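Ribosomal protein L11 methyltransferase (Lactobacillus delbrueckii subsp. bulgaricus ATCC BAA-365, PDB 3GRZ) probably methylates ribosomal protein L11 on lysine with S-adenosyl-L-methionine as methyl donor, the present chain being its C-terminal methyltransferase part. Local coordinates at residues V67-G72 and V86-I91. Numbering follows the deposited sequence.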
loop_
_atom_site.group_PDB
_atom_site.type_symbol
_atom_site.label_atom_id
_atom_site.label_comp_id
_atom_site.label_asym_id
_atom_site.label_seq_id
_atom_site.Cartn_x
_atom_site.Cartn_y
_atom_site.Cartn_z
ATOM N N VAL B 67 -1.480 17.939 6.427
ATOM C CA VAL B 67 -1.361 18.702 7.664
ATOM C C VAL B 67 -0.048 18.355 8.346
ATOM O O VAL B 67 0.256 17.179 8.517
ATOM C CB VAL B 67 -2.559 18.401 8.612
ATOM C CG1 VAL B 67 -2.436 19.173 9.918
ATOM C CG2 VAL B 67 -3.875 18.745 7.931
ATOM N N GLY B 68 0.727 19.370 8.736
ATOM C CA GLY B 68 2.053 19.140 9.326
ATOM C C GLY B 68 3.042 18.688 8.272
ATOM O O GLY B 68 3.809 17.752 8.485
ATOM N N THR B 69 3.021 19.367 7.130
ATOM C CA THR B 69 3.681 18.891 5.908
ATOM C C THR B 69 5.205 18.658 6.016
ATOM O O THR B 69 5.761 17.828 5.281
ATOM C CB THR B 69 3.312 19.804 4.694
ATOM O OG1 THR B 69 3.617 19.140 3.466
ATOM C CG2 THR B 69 4.070 21.133 4.737
ATOM N N GLY B 70 5.861 19.367 6.944
ATOM C CA GLY B 70 7.310 19.239 7.167
ATOM C C GLY B 70 8.088 19.575 5.916
ATOM O O GLY B 70 8.103 20.721 5.467
ATOM N N SER B 71 8.667 18.543 5.313
ATOM C CA SER B 71 9.453 18.668 4.089
ATOM C C SER B 71 8.577 18.818 2.836
ATOM O O SER B 71 9.076 19.177 1.761
ATOM C CB SER B 71 10.315 17.424 3.921
ATOM O OG SER B 71 9.489 16.320 3.603
ATOM N N GLY B 72 7.291 18.499 2.975
ATOM C CA GLY B 72 6.339 18.522 1.853
ATOM C C GLY B 72 6.217 17.203 1.112
ATOM O O GLY B 72 5.498 17.122 0.125
ATOM N N VAL B 86 -3.917 20.343 -3.907
ATOM C CA VAL B 86 -3.153 20.065 -2.684
ATOM C C VAL B 86 -2.922 21.346 -1.893
ATOM O O VAL B 86 -2.381 22.326 -2.419
ATOM C CB VAL B 86 -1.774 19.373 -2.952
ATOM C CG1 VAL B 86 -1.126 18.962 -1.637
ATOM C CG2 VAL B 86 -1.914 18.141 -3.841
ATOM N N LEU B 87 -3.365 21.333 -0.640
ATOM C CA LEU B 87 -2.973 22.336 0.331
ATOM C C LEU B 87 -2.056 21.660 1.343
ATOM O O LEU B 87 -2.387 20.603 1.881
ATOM C CB LEU B 87 -4.188 22.933 1.052
ATOM C CG LEU B 87 -3.860 23.861 2.236
ATOM C CD1 LEU B 87 -3.147 25.157 1.770
ATOM C CD2 LEU B 87 -5.118 24.195 3.012
ATOM N N ALA B 88 -0.898 22.265 1.581
ATOM C CA ALA B 88 0.041 21.767 2.575
ATOM C C ALA B 88 0.164 22.802 3.695
ATOM O O ALA B 88 0.392 23.997 3.423
ATOM C CB ALA B 88 1.392 21.492 1.918
ATOM N N THR B 89 -0.016 22.361 4.945
ATOM C CA THR B 89 0.062 23.263 6.101
ATOM C C THR B 89 1.161 22.877 7.092
ATOM O O THR B 89 1.489 21.692 7.235
ATOM C CB THR B 89 -1.284 23.383 6.883
ATOM O OG1 THR B 89 -1.479 22.229 7.701
ATOM C CG2 THR B 89 -2.470 23.554 5.942
ATOM N N ASP B 90 1.732 23.880 7.761
ATOM C CA ASP B 90 2.630 23.657 8.908
ATOM C C ASP B 90 2.812 24.955 9.672
ATOM O O ASP B 90 2.444 26.019 9.179
ATOM C CB ASP B 90 3.988 23.089 8.465
ATOM C CG ASP B 90 4.580 22.081 9.480
ATOM O OD1 ASP B 90 4.443 22.271 10.706
ATOM O OD2 ASP B 90 5.192 21.088 9.050
ATOM N N ILE B 91 3.383 24.865 10.871
ATOM C CA ILE B 91 3.528 26.016 11.768
ATOM C C ILE B 91 4.787 26.855 11.535
ATOM O O ILE B 91 4.851 27.999 11.974
ATOM C CB ILE B 91 3.524 25.594 13.261
ATOM C CG1 ILE B 91 4.531 24.462 13.513
ATOM C CG2 ILE B 91 2.147 25.201 13.693
ATOM C CD1 ILE B 91 4.941 24.298 14.974
#
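At the end of strand 85-90, OD2 of D90 accepts a hydrogen bond from G70 N (2.8 Å), which approaches nearly in line with the carboxylate C-O bond. Its other oxygen, OD1, turns back to accept the N-H of I91 through the anti lone pair; together with S95, whose OG bonds to OD2, this fixes the rotation of the carboxylate. One residue earlier, T89 O receives a nearly straight bond from T69 N (2.8 Å, 171°) and a weak, bent one from G68 N. T69 places OG1 anti to its own N (chi1 -163°), where it touches A88 CB at 3.6 Å and bonds to D66, while CG2 rests against T89 O. V67 and T89 pair in a parallel beta bridge, V67 CG1 lying 3.9 Å from T89 OG1. With an alanine in place of D90 the carboxylate is gone, and the N-H of G70 and the hydroxyl of S95 would probably be left without this shared acceptor. A glycine-rich loop bonded to the acidic end of the next strand is characteristic of Rossmann-like methyltransferases, and here these bonds place G68 and D90, both predicted to bind S-adenosyl-L-methionine, side by side.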